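Local coordinates for protein ALDH21) (Physcomitrella patens subsp. patens, PDB 5MZ5) that oxidises succinic semialdehyde to succinate with NADP+ as cofactor, as a tetrameric member of the aldehyde dehydrogenase family, at residues 40-45 and 68-73; 106-111 and 139-144; 172-177 and 504-509; 402-407 and 421-426. All blocks are in the same frame, centred on the assembly; numbering follows the deposited sequence.

Contact 1: residues 40-45 and 68-73; sequences YNIFLA and AKVPQA
I42 lays its two branches against residues 68-73 in different directions. Its CG1 takes the position between the backbone N and the carbonyl carbon (chi1 60°), which turns CG2 back along the chain to lie 3.6 Å from V70 CG1. The I42 and V70 side chains cross obliquely, whereas I42 and P71 slide past each other in opposite senses, with I42 CG2 3.8 Å from P71 CD. The longer branch runs on until CD1 meets A73 CB at 3.9 Å. At the other end Y40 brings its ring obliquely to A68, Y40 CE1 standing 3.8 Å from A68 CB. The backbones are joined by a hydrogen bond from Y40 N to K69 O (3.0 Å). P71, being a proline, has no N-H to offer Y40 O, which meets P71 CD at 3.0 Å instead, while the apolar contacts of I42 continue as far as A73. Strands 38-44 and 66-71 form the middle of a four-stranded mixed sheet, flanked by 47-49 and 55-59, while L219 of helix 219-229 packs on both Y40 and V70.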
loop_
_atom_site.group_PDB
_atom_site.type_symbol
_atom_site.label_atom_id
_atom_site.label_comp_id
_atom_site.label_asym_id
_atom_site.label_seq_id
_atom_site.Cartn_x
_atom_site.Cartn_y
_atom_site.Cartn_z
ATOM N N TYR A 40 -27.034 10.388 36.067
ATOM C CA TYR A 40 -26.179 9.552 35.237
ATOM C C TYR A 40 -25.058 8.982 36.092
ATOM O O TYR A 40 -24.793 9.469 37.191
ATOM C CB TYR A 40 -25.572 10.383 34.083
ATOM C CG TYR A 40 -26.515 10.622 32.926
ATOM C CD1 TYR A 40 -27.520 11.587 33.004
ATOM C CD2 TYR A 40 -26.384 9.906 31.738
ATOM C CE1 TYR A 40 -28.394 11.808 31.941
ATOM C CE2 TYR A 40 -27.241 10.133 30.660
ATOM C CZ TYR A 40 -28.247 11.082 30.771
ATOM O OH TYR A 40 -29.103 11.315 29.730
ATOM N N ASN A 41 -24.401 7.955 35.576
ATOM C CA ASN A 41 -23.235 7.375 36.204
ATOM C C ASN A 41 -22.031 7.757 35.372
ATOM O O ASN A 41 -22.160 8.045 34.181
ATOM C CB ASN A 41 -23.331 5.846 36.223
ATOM C CG ASN A 41 -24.369 5.281 37.142
ATOM O OD1 ASN A 41 -25.224 4.507 36.720
ATOM N ND2 ASN A 41 -24.260 5.567 38.427
ATOM N N ILE A 42 -20.860 7.749 36.000
ATOM C CA ILE A 42 -19.591 7.962 35.323
ATOM C C ILE A 42 -18.930 6.595 35.256
ATOM O O ILE A 42 -19.371 5.672 35.953
ATOM C CB ILE A 42 -18.714 9.095 35.921
ATOM C CG1 ILE A 42 -18.343 8.833 37.397
ATOM C CG2 ILE A 42 -19.439 10.427 35.749
ATOM C CD1 ILE A 42 -17.246 9.754 38.002
ATOM N N PHE A 43 -17.925 6.440 34.393
ATOM C CA PHE A 43 -17.317 5.140 34.218
ATOM C C PHE A 43 -15.895 5.119 34.692
ATOM O O PHE A 43 -15.059 5.859 34.200
ATOM C CB PHE A 43 -17.499 4.649 32.763
ATOM C CG PHE A 43 -18.967 4.378 32.500
ATOM C CD1 PHE A 43 -19.527 3.138 32.801
ATOM C CD2 PHE A 43 -19.814 5.395 32.054
ATOM C CE1 PHE A 43 -20.899 2.911 32.627
ATOM C CE2 PHE A 43 -21.180 5.172 31.908
ATOM C CZ PHE A 43 -21.715 3.933 32.205
ATOM N N LEU A 44 -15.645 4.288 35.701
ATOM C CA LEU A 44 -14.346 4.131 36.335
ATOM C C LEU A 44 -13.922 2.684 36.195
ATOM O O LEU A 44 -14.550 1.795 36.784
ATOM C CB LEU A 44 -14.423 4.574 37.810
ATOM C CG LEU A 44 -13.197 4.330 38.704
ATOM C CD1 LEU A 44 -11.980 5.053 38.183
ATOM C CD2 LEU A 44 -13.464 4.799 40.125
ATOM N N ALA A 45 -12.860 2.449 35.385
ATOM C CA ALA A 45 -12.307 1.124 35.097
ATOM C C ALA A 45 -13.429 0.168 34.613
ATOM O O ALA A 45 -13.601 -0.928 35.167
ATOM C CB ALA A 45 -11.599 0.571 36.332
ATOM N N ALA A 68 -29.925 17.218 33.672
ATOM C CA ALA A 68 -29.129 16.084 34.098
ATOM C C ALA A 68 -28.133 16.429 35.198
ATOM O O ALA A 68 -27.685 17.573 35.299
ATOM C CB ALA A 68 -28.410 15.477 32.892
ATOM N N LYS A 69 -27.801 15.425 36.027
ATOM C CA LYS A 69 -26.833 15.489 37.127
ATOM C C LYS A 69 -25.832 14.376 36.895
ATOM O O LYS A 69 -26.214 13.217 36.684
ATOM C CB LYS A 69 -27.515 15.334 38.490
ATOM C CG LYS A 69 -28.260 16.581 38.922
ATOM C CD LYS A 69 -28.999 16.336 40.202
ATOM C CE LYS A 69 -28.471 17.187 41.322
ATOM N NZ LYS A 69 -28.940 16.690 42.643
ATOM N N VAL A 70 -24.549 14.743 36.840
ATOM C CA VAL A 70 -23.451 13.801 36.554
ATOM C C VAL A 70 -22.490 13.761 37.745
ATOM O O VAL A 70 -22.056 14.829 38.179
ATOM C CB VAL A 70 -22.694 14.232 35.260
ATOM C CG1 VAL A 70 -21.519 13.324 34.982
ATOM C CG2 VAL A 70 -23.620 14.295 34.062
ATOM N N PRO A 71 -22.106 12.576 38.271
ATOM C CA PRO A 71 -21.103 12.547 39.346
ATOM C C PRO A 71 -19.776 13.154 38.889
ATOM O O PRO A 71 -19.375 12.990 37.735
ATOM C CB PRO A 71 -20.921 11.047 39.626
ATOM C CG PRO A 71 -22.115 10.385 39.054
ATOM C CD PRO A 71 -22.474 11.204 37.861
ATOM N N GLN A 72 -19.126 13.902 39.779
ATOM C CA GLN A 72 -17.830 14.493 39.477
ATOM C C GLN A 72 -16.752 13.599 40.071
ATOM O O GLN A 72 -16.814 13.271 41.257
ATOM C CB GLN A 72 -17.718 15.938 39.985
ATOM C CG GLN A 72 -16.497 16.646 39.410
ATOM C CD GLN A 72 -16.502 18.115 39.704
ATOM O OE1 GLN A 72 -16.127 18.560 40.796
ATOM N NE2 GLN A 72 -16.863 18.902 38.703
ATOM N N ALA A 73 -15.785 13.182 39.233
ATOM C CA ALA A 73 -14.692 12.308 39.659
ATOM C C ALA A 73 -13.710 13.039 40.559
ATOM O O ALA A 73 -13.403 14.212 40.333
ATOM C CB ALA A 73 -13.963 11.734 38.445
#

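Contact 2: residues 106-111 and 139-144; sequences KVVAEL and RTIDTF
V107 sets one methyl squarely on the ring of F144: CG1 lies 3.6 Å from the centroid of the F144 ring and 9° off its normal, a CH-pi contact. The conformation of the valine makes this possible, since CG1 is anti to the backbone N (chi1 175°) and thereby projects across the helix interface. V108 adopts the same rotamer but uses its other methyl, CG2, to meet F144 CB at 3.7 Å. L111 works with two parts of its chain. Its CB presses on I141 CG1 at 3.5 Å, while its CD1 reaches obliquely to F144 CD2 at 3.9 Å, the two side chains crossing at about a right angle. T140 divides its branches by polarity: CG2 lies in plane at the edge of the F144 ring and 4.0 Å from L111 CD1, and OG1 bonds back to E136 O. A serine in place of F144 would probably leave V107 CG1 without its ring and open a gap beside L111 CD1. R139, which binds succinate, pairs with D477 instead. Between these two segments, of antiparallel helices 97-113 and 130-151, there is no hydrogen bond; the touching residues are all buried and, T140 apart, apolar, consistent with hydrophobic packing.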
loop_
_atom_site.group_PDB
_atom_site.type_symbol
_atom_site.label_atom_id
_atom_site.label_comp_id
_atom_site.label_asym_id
_atom_site.label_seq_id
_atom_site.Cartn_x
_atom_site.Cartn_y
_atom_site.Cartn_z
ATOM N N LYS A 106 -20.891 -4.113 18.220
ATOM C CA LYS A 106 -21.879 -4.068 19.294
ATOM C C LYS A 106 -22.232 -2.612 19.624
ATOM O O LYS A 106 -23.376 -2.329 19.936
ATOM C CB LYS A 106 -21.404 -4.842 20.535
ATOM C CG LYS A 106 -21.580 -6.342 20.389
ATOM C CD LYS A 106 -21.016 -7.089 21.594
ATOM C CE LYS A 106 -21.126 -8.585 21.408
ATOM N NZ LYS A 106 -21.075 -9.312 22.706
ATOM N N VAL A 107 -21.253 -1.683 19.498
ATOM C CA VAL A 107 -21.476 -0.248 19.701
ATOM C C VAL A 107 -22.400 0.260 18.562
ATOM O O VAL A 107 -23.372 0.951 18.848
ATOM C CB VAL A 107 -20.147 0.574 19.795
ATOM C CG1 VAL A 107 -20.423 2.075 19.890
ATOM C CG2 VAL A 107 -19.303 0.116 20.973
ATOM N N VAL A 108 -22.110 -0.127 17.298
ATOM C CA VAL A 108 -22.911 0.215 16.109
ATOM C C VAL A 108 -24.393 -0.200 16.320
ATOM O O VAL A 108 -25.285 0.640 16.150
ATOM C CB VAL A 108 -22.301 -0.384 14.809
ATOM C CG1 VAL A 108 -23.271 -0.308 13.628
ATOM C CG2 VAL A 108 -20.977 0.288 14.459
ATOM N N ALA A 109 -24.625 -1.457 16.767
ATOM C CA ALA A 109 -25.946 -2.032 17.035
ATOM C C ALA A 109 -26.708 -1.283 18.136
ATOM O O ALA A 109 -27.903 -1.017 17.978
ATOM C CB ALA A 109 -25.828 -3.515 17.382
ATOM N N GLU A 110 -26.012 -0.907 19.219
ATOM C CA GLU A 110 -26.613 -0.152 20.323
ATOM C C GLU A 110 -26.935 1.301 19.944
ATOM O O GLU A 110 -27.967 1.810 20.380
ATOM C CB GLU A 110 -25.763 -0.238 21.587
ATOM C CG GLU A 110 -26.305 -1.222 22.615
ATOM C CD GLU A 110 -27.471 -0.710 23.444
ATOM O OE1 GLU A 110 -27.234 0.108 24.362
ATOM O OE2 GLU A 110 -28.619 -1.144 23.193
ATOM N N LEU A 111 -26.081 1.949 19.113
ATOM C CA LEU A 111 -26.334 3.309 18.612
ATOM C C LEU A 111 -27.580 3.350 17.719
ATOM O O LEU A 111 -28.375 4.276 17.826
ATOM C CB LEU A 111 -25.129 3.894 17.868
ATOM C CG LEU A 111 -23.870 4.201 18.686
ATOM C CD1 LEU A 111 -22.665 4.356 17.783
ATOM C CD2 LEU A 111 -24.041 5.435 19.546
ATOM N N ARG A 139 -23.434 9.873 11.645
ATOM C CA ARG A 139 -22.008 9.987 11.387
ATOM C C ARG A 139 -21.199 9.210 12.431
ATOM O O ARG A 139 -20.163 8.648 12.078
ATOM C CB ARG A 139 -21.592 11.457 11.329
ATOM C CG ARG A 139 -21.986 12.139 10.014
ATOM C CD ARG A 139 -21.458 13.569 9.962
ATOM N NE ARG A 139 -20.000 13.579 10.010
ATOM C CZ ARG A 139 -19.259 14.617 10.373
ATOM N NH1 ARG A 139 -19.832 15.769 10.696
ATOM N NH2 ARG A 139 -17.938 14.508 10.429
ATOM N N THR A 140 -21.684 9.163 13.706
ATOM C CA THR A 140 -21.069 8.399 14.812
ATOM C C THR A 140 -21.184 6.902 14.507
ATOM O O THR A 140 -20.233 6.165 14.754
ATOM C CB THR A 140 -21.670 8.782 16.169
ATOM O OG1 THR A 140 -21.452 10.175 16.378
ATOM C CG2 THR A 140 -21.071 7.965 17.350
ATOM N N ILE A 141 -22.353 6.472 13.969
ATOM C CA ILE A 141 -22.601 5.092 13.522
ATOM C C ILE A 141 -21.587 4.743 12.406
ATOM O O ILE A 141 -20.934 3.705 12.504
ATOM C CB ILE A 141 -24.095 4.803 13.173
ATOM C CG1 ILE A 141 -24.952 4.777 14.471
ATOM C CG2 ILE A 141 -24.268 3.474 12.395
ATOM C CD1 ILE A 141 -26.441 4.914 14.327
ATOM N N ASP A 142 -21.374 5.663 11.433
ATOM C CA ASP A 142 -20.409 5.458 10.348
ATOM C C ASP A 142 -18.971 5.361 10.870
ATOM O O ASP A 142 -18.202 4.564 10.352
ATOM C CB ASP A 142 -20.476 6.588 9.293
ATOM C CG ASP A 142 -21.726 6.665 8.428
ATOM O OD1 ASP A 142 -22.519 5.690 8.433
ATOM O OD2 ASP A 142 -21.910 7.704 7.744
ATOM N N THR A 143 -18.614 6.181 11.873
ATOM C CA THR A 143 -17.282 6.241 12.480
ATOM C C THR A 143 -16.960 4.914 13.176
ATOM O O THR A 143 -15.880 4.368 12.958
ATOM C CB THR A 143 -17.184 7.457 13.421
ATOM O OG1 THR A 143 -17.442 8.627 12.652
ATOM C CG2 THR A 143 -15.827 7.580 14.106
ATOM N N PHE A 144 -17.898 4.406 14.004
ATOM C CA PHE A 144 -17.722 3.129 14.692
ATOM C C PHE A 144 -17.706 1.956 13.690
ATOM O O PHE A 144 -16.979 0.986 13.912
ATOM C CB PHE A 144 -18.787 2.923 15.783
ATOM C CG PHE A 144 -18.365 3.516 17.101
ATOM C CD1 PHE A 144 -17.483 2.834 17.940
ATOM C CD2 PHE A 144 -18.814 4.774 17.492
ATOM C CE1 PHE A 144 -17.056 3.398 19.147
ATOM C CE2 PHE A 144 -18.407 5.327 18.711
ATOM C CZ PHE A 144 -17.509 4.650 19.519
#

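Contact 3: residues 172-177 and 504-509; sequences GIVKKF and TKVLVM
K505 NZ is gripped from several quarters: it stands 3.9 Å from the centroid of the F177 ring, 12° off the ring normal, in a cation-pi contact, while the carbonyls of M461 and F458 of the second subunit accept its hydrogen bonds. The lysine chain bends at its third torsion (chi3 -56°), which folds the amine over the ring instead of letting it run straight past. Its CE rests on the same face, offset toward the rim, and K505 CB comes within 3.6 Å of F177 CE1. Replacing F177 by a serine would probably strip the aromatic face from the ammonium and let the lysine chain turn more freely.

Regular antiparallel pairing carries the rest. I173 with L507 and K175 with K505 are hydrogen-bonded pairs, the shortest link being L507 N to I173 O at 2.8 Å. On the face that bears V174, its CG1 touches T504 CG2 at 3.6 Å and its CG2 touches V506 CG2 at 3.9 Å. On the reverse face I173 CD1 meets M509 SD at 3.6 Å. A CB at G172 would come tight against V506 CG2; separately, G172 CA makes a CA-H...O contact with L507 O, 3.1 Å.

Strand 170-178 is the middle of three, with 156-160 along its other edge. Strand 502-510 pairs further, in parallel, with a strand of the second subunit, so the sheet runs across the interface, as in the oligomerisation domain of other aldehyde dehydrogenases.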
loop_
_atom_site.group_PDB
_atom_site.type_symbol
_atom_site.label_atom_id
_atom_site.label_comp_id
_atom_site.label_asym_id
_atom_site.label_seq_id
_atom_site.Cartn_x
_atom_site.Cartn_y
_atom_site.Cartn_z
ATOM N N GLY A 172 13.058 -8.242 6.709
ATOM C CA GLY A 172 12.361 -7.704 7.863
ATOM C C GLY A 172 10.869 -7.857 7.801
ATOM O O GLY A 172 10.278 -7.901 6.715
ATOM N N ILE A 173 10.259 -7.985 8.971
ATOM C CA ILE A 173 8.808 -7.998 9.142
ATOM C C ILE A 173 8.510 -6.753 9.971
ATOM O O ILE A 173 9.010 -6.624 11.086
ATOM C CB ILE A 173 8.244 -9.292 9.795
ATOM C CG1 ILE A 173 8.492 -10.522 8.885
ATOM C CG2 ILE A 173 6.730 -9.112 10.126
ATOM C CD1 ILE A 173 8.437 -11.852 9.606
ATOM N N VAL A 174 7.740 -5.828 9.396
ATOM C CA VAL A 174 7.343 -4.583 10.048
ATOM C C VAL A 174 5.897 -4.744 10.492
ATOM O O VAL A 174 5.032 -5.002 9.666
ATOM C CB VAL A 174 7.534 -3.345 9.132
ATOM C CG1 VAL A 174 7.203 -2.061 9.883
ATOM C CG2 VAL A 174 8.953 -3.288 8.577
ATOM N N LYS A 175 5.646 -4.618 11.793
ATOM C CA LYS A 175 4.320 -4.786 12.374
ATOM C C LYS A 175 4.031 -3.598 13.290
ATOM O O LYS A 175 4.952 -2.959 13.786
ATOM C CB LYS A 175 4.289 -6.126 13.149
ATOM C CG LYS A 175 2.932 -6.715 13.419
ATOM C CD LYS A 175 3.062 -8.202 13.679
ATOM C CE LYS A 175 2.497 -8.614 15.012
ATOM N NZ LYS A 175 2.473 -10.095 15.144
ATOM N N LYS A 176 2.749 -3.274 13.466
ATOM C CA LYS A 176 2.295 -2.162 14.301
ATOM C C LYS A 176 1.687 -2.679 15.588
ATOM O O LYS A 176 0.965 -3.677 15.581
ATOM C CB LYS A 176 1.327 -1.249 13.535
ATOM C CG LYS A 176 2.003 -0.434 12.448
ATOM C CD LYS A 176 0.981 0.288 11.606
ATOM C CE LYS A 176 1.583 0.921 10.376
ATOM N NZ LYS A 176 1.977 2.332 10.631
ATOM N N PHE A 177 2.011 -2.021 16.704
ATOM C CA PHE A 177 1.562 -2.425 18.031
ATOM C C PHE A 177 0.816 -1.308 18.743
ATOM O O PHE A 177 1.160 -0.148 18.532
ATOM C CB PHE A 177 2.791 -2.844 18.873
ATOM C CG PHE A 177 3.436 -4.134 18.425
ATOM C CD1 PHE A 177 4.306 -4.156 17.334
ATOM C CD2 PHE A 177 3.180 -5.326 19.095
ATOM C CE1 PHE A 177 4.873 -5.361 16.898
ATOM C CE2 PHE A 177 3.764 -6.526 18.672
ATOM C CZ PHE A 177 4.627 -6.531 17.592
ATOM N N THR A 504 5.470 1.390 15.444
ATOM C CA THR A 504 6.143 0.530 14.475
ATOM C C THR A 504 7.232 -0.300 15.173
ATOM O O THR A 504 8.010 0.244 15.953
ATOM C CB THR A 504 6.724 1.388 13.335
ATOM O OG1 THR A 504 5.636 2.016 12.663
ATOM C CG2 THR A 504 7.527 0.558 12.321
ATOM N N LYS A 505 7.283 -1.605 14.871
ATOM C CA LYS A 505 8.335 -2.506 15.356
ATOM C C LYS A 505 8.786 -3.355 14.187
ATOM O O LYS A 505 7.958 -3.914 13.471
ATOM C CB LYS A 505 7.872 -3.392 16.522
ATOM C CG LYS A 505 9.017 -4.081 17.286
ATOM C CD LYS A 505 8.522 -5.097 18.333
ATOM C CE LYS A 505 7.548 -4.512 19.361
ATOM N NZ LYS A 505 7.151 -5.498 20.411
ATOM N N VAL A 506 10.102 -3.449 13.986
ATOM C CA VAL A 506 10.655 -4.295 12.907
ATOM C C VAL A 506 11.387 -5.515 13.494
ATOM O O VAL A 506 12.105 -5.394 14.475
ATOM C CB VAL A 506 11.523 -3.490 11.889
ATOM C CG1 VAL A 506 12.723 -2.791 12.573
ATOM C CG2 VAL A 506 11.981 -4.366 10.700
ATOM N N LEU A 507 11.194 -6.678 12.880
ATOM C CA LEU A 507 11.919 -7.902 13.187
ATOM C C LEU A 507 12.930 -8.037 12.044
ATOM O O LEU A 507 12.539 -8.287 10.900
ATOM C CB LEU A 507 10.977 -9.142 13.252
ATOM C CG LEU A 507 11.641 -10.467 13.618
ATOM C CD1 LEU A 507 12.225 -10.436 15.062
ATOM C CD2 LEU A 507 10.665 -11.652 13.418
ATOM N N VAL A 508 14.204 -7.760 12.333
ATOM C CA VAL A 508 15.289 -7.845 11.357
ATOM C C VAL A 508 15.817 -9.267 11.465
ATOM O O VAL A 508 16.265 -9.681 12.519
ATOM C CB VAL A 508 16.396 -6.760 11.553
ATOM C CG1 VAL A 508 17.534 -6.938 10.543
ATOM C CG2 VAL A 508 15.812 -5.345 11.484
ATOM N N MET A 509 15.701 -10.020 10.381
ATOM C CA MET A 509 16.017 -11.440 10.334
ATOM C C MET A 509 17.234 -11.742 9.481
ATOM O O MET A 509 17.228 -11.516 8.270
ATOM C CB MET A 509 14.786 -12.217 9.816
ATOM C CG MET A 509 13.469 -11.815 10.485
ATOM S SD MET A 509 12.026 -12.346 9.516
ATOM C CE MET A 509 11.930 -13.971 9.995
#

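Contact 4: residues 402-407 and 421-426; sequences EDVPIE and LLYKYS
The Y423 ring lies alongside the chain at V404. A water sits over one face, 3.2 Å above the plane of the Y423 ring and offset toward the rim; V404 O lies at the edge, in plane; and D403 CA approaches obliquely. The Y423 ring also meets that of Y327. With CG beside its own backbone N (chi1 -58°), the tyrosine swings its hydroxyl back to the loop, where Y423 OH donates to V404 O at 2.7 Å. The D403 carboxylate slides past the ring, its plane 38° from that of the phenol.

The water serves as a spacer. It accepts from V404 N and donates to L422 O, at 3.0 Å in each case. L422 O also takes a direct bond from D403 N (3.2 Å), so this oxygen holds both a backbone link to the loop and the solvent bridge. D403 turns the chain away with left-handed backbone angles, and the water bridges V404 N and L422 O at this turn. Beyond it V404 crosses L421 at about a right angle, V404 CG2 meeting L421 CD2 at 3.7 Å, and R411 packs against both.

E402 pairs with L422 as a parallel bridge, while its carboxylate is held by Y333 and K337. The parallel neighbours 395-402 and 419-425, joined through the short helix 409-412 and a passage that includes E414, an NADP+-binding residue, are consistent with a beta-alpha-beta type connection in the catalytic domain.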
loop_
_atom_site.group_PDB
_atom_site.type_symbol
_atom_site.label_atom_id
_atom_site.label_comp_id
_atom_site.label_asym_id
_atom_site.label_seq_id
_atom_site.Cartn_x
_atom_site.Cartn_y
_atom_site.Cartn_z
ATOM N N GLU A 402 -19.761 42.500 4.977
ATOM C CA GLU A 402 -18.976 42.784 3.791
ATOM C C GLU A 402 -17.773 43.689 4.105
ATOM O O GLU A 402 -17.890 44.619 4.896
ATOM C CB GLU A 402 -19.910 43.435 2.757
ATOM C CG GLU A 402 -19.283 43.900 1.462
ATOM C CD GLU A 402 -20.334 44.513 0.559
ATOM O OE1 GLU A 402 -20.693 45.698 0.762
ATOM O OE2 GLU A 402 -20.878 43.766 -0.284
ATOM N N ASP A 403 -16.609 43.372 3.490
ATOM C CA ASP A 403 -15.340 44.117 3.566
ATOM C C ASP A 403 -14.852 44.420 5.002
ATOM O O ASP A 403 -14.509 45.562 5.331
ATOM C CB ASP A 403 -15.411 45.405 2.708
ATOM C CG ASP A 403 -15.692 45.138 1.235
ATOM O OD1 ASP A 403 -15.287 44.049 0.733
ATOM O OD2 ASP A 403 -16.326 46.005 0.585
ATOM N N VAL A 404 -14.783 43.378 5.834
ATOM C CA VAL A 404 -14.269 43.498 7.196
ATOM C C VAL A 404 -12.723 43.573 7.103
ATOM O O VAL A 404 -12.115 42.697 6.479
ATOM C CB VAL A 404 -14.763 42.344 8.106
ATOM C CG1 VAL A 404 -14.045 42.345 9.454
ATOM C CG2 VAL A 404 -16.272 42.421 8.305
ATOM N N PRO A 405 -12.076 44.625 7.668
ATOM C CA PRO A 405 -10.605 44.711 7.569
ATOM C C PRO A 405 -9.870 43.630 8.367
ATOM O O PRO A 405 -10.417 43.062 9.309
ATOM C CB PRO A 405 -10.293 46.136 8.058
ATOM C CG PRO A 405 -11.418 46.480 8.942
ATOM C CD PRO A 405 -12.635 45.787 8.395
ATOM N N ILE A 406 -8.631 43.352 7.963
ATOM C CA ILE A 406 -7.730 42.344 8.530
ATOM C C ILE A 406 -7.476 42.536 10.052
ATOM O O ILE A 406 -7.264 41.553 10.750
ATOM C CB ILE A 406 -6.405 42.272 7.686
ATOM C CG1 ILE A 406 -5.610 40.984 7.968
ATOM C CG2 ILE A 406 -5.522 43.530 7.826
ATOM C CD1 ILE A 406 -5.988 39.785 7.102
ATOM N N GLU A 407 -7.508 43.785 10.548
ATOM C CA GLU A 407 -7.263 44.085 11.962
ATOM C C GLU A 407 -8.444 43.683 12.880
ATOM O O GLU A 407 -8.213 43.437 14.071
ATOM C CB GLU A 407 -6.828 45.555 12.180
ATOM C CG GLU A 407 -7.756 46.615 11.591
ATOM C CD GLU A 407 -7.535 47.026 10.143
ATOM O OE1 GLU A 407 -8.100 48.072 9.748
ATOM O OE2 GLU A 407 -6.816 46.314 9.401
ATOM N N LEU A 421 -18.024 36.404 6.543
ATOM C CA LEU A 421 -17.355 37.592 6.028
ATOM C C LEU A 421 -17.233 37.485 4.520
ATOM O O LEU A 421 -16.530 36.613 4.016
ATOM C CB LEU A 421 -15.991 37.826 6.686
ATOM C CG LEU A 421 -15.960 37.968 8.211
ATOM C CD1 LEU A 421 -14.660 38.535 8.650
ATOM C CD2 LEU A 421 -17.089 38.845 8.733
ATOM N N LEU A 422 -17.964 38.354 3.807
ATOM C CA LEU A 422 -18.022 38.390 2.348
ATOM C C LEU A 422 -17.008 39.347 1.740
ATOM O O LEU A 422 -16.852 40.479 2.201
ATOM C CB LEU A 422 -19.453 38.766 1.906
ATOM C CG LEU A 422 -19.770 38.816 0.406
ATOM C CD1 LEU A 422 -19.535 37.454 -0.288
ATOM C CD2 LEU A 422 -21.200 39.265 0.189
ATOM N N TYR A 423 -16.331 38.880 0.684
ATOM C CA TYR A 423 -15.322 39.640 -0.066
ATOM C C TYR A 423 -15.446 39.379 -1.559
ATOM O O TYR A 423 -15.877 38.305 -1.989
ATOM C CB TYR A 423 -13.893 39.262 0.384
ATOM C CG TYR A 423 -13.624 39.486 1.854
ATOM C CD1 TYR A 423 -13.300 40.751 2.339
ATOM C CD2 TYR A 423 -13.707 38.434 2.769
ATOM C CE1 TYR A 423 -13.068 40.970 3.697
ATOM C CE2 TYR A 423 -13.467 38.638 4.131
ATOM C CZ TYR A 423 -13.148 39.910 4.591
ATOM O OH TYR A 423 -12.910 40.135 5.927
ATOM N N LYS A 424 -15.010 40.359 -2.338
ATOM C CA LYS A 424 -14.965 40.321 -3.790
ATOM C C LYS A 424 -13.498 40.211 -4.198
ATOM O O LYS A 424 -12.624 40.743 -3.509
ATOM C CB LYS A 424 -15.558 41.626 -4.350
ATOM C CG LYS A 424 -15.677 41.688 -5.880
ATOM C CD LYS A 424 -16.271 43.012 -6.413
ATOM C CE LYS A 424 -15.499 44.288 -6.190
ATOM N NZ LYS A 424 -16.328 45.480 -6.535
ATOM N N TYR A 425 -13.229 39.535 -5.320
ATOM C CA TYR A 425 -11.882 39.448 -5.878
ATOM C C TYR A 425 -11.963 39.537 -7.402
ATOM O O TYR A 425 -13.018 39.256 -7.986
ATOM C CB TYR A 425 -11.106 38.186 -5.389
ATOM C CG TYR A 425 -11.609 36.891 -5.982
ATOM C CD1 TYR A 425 -11.163 36.451 -7.224
ATOM C CD2 TYR A 425 -12.526 36.098 -5.298
ATOM C CE1 TYR A 425 -11.643 35.273 -7.788
ATOM C CE2 TYR A 425 -12.982 34.894 -5.831
ATOM C CZ TYR A 425 -12.539 34.488 -7.078
ATOM O OH TYR A 425 -13.036 33.340 -7.631
ATOM N N SER A 426 -10.846 39.920 -8.033
ATOM C CA SER A 426 -10.748 40.012 -9.492
ATOM C C SER A 426 -9.719 39.017 -10.027
ATOM O O SER A 426 -9.836 38.582 -11.177
ATOM C CB SER A 426 -10.380 41.431 -9.926
ATOM O OG SER A 426 -9.221 41.900 -9.255
HETATM O O HOH W 1 -16.138 40.798 5.141
#

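Overall arrangement
From the N terminus, contact 1 closes first, joining two strands of the N-terminal sheet across a short loop of further strands. Contact 2 follows in series, its intervening residues mostly helical, and binds two helices about 22 Å away, centre to centre. Contact 3 then opens at 172-177 and is completed only at 504-509, so strands far apart in sequence are brought together in the intersubunit sheet. Within that long excursion lies contact 4, a local closure between the loop after strand 395-402 and strand 419-425, with its centre about 53 Å from that of contact 3. No two contacts cross or touch. Contacts 2 and 3 both reach the second subunit, whereas contacts 1 and 4 touch no other chain; they lie on opposite sides of the chain's centre.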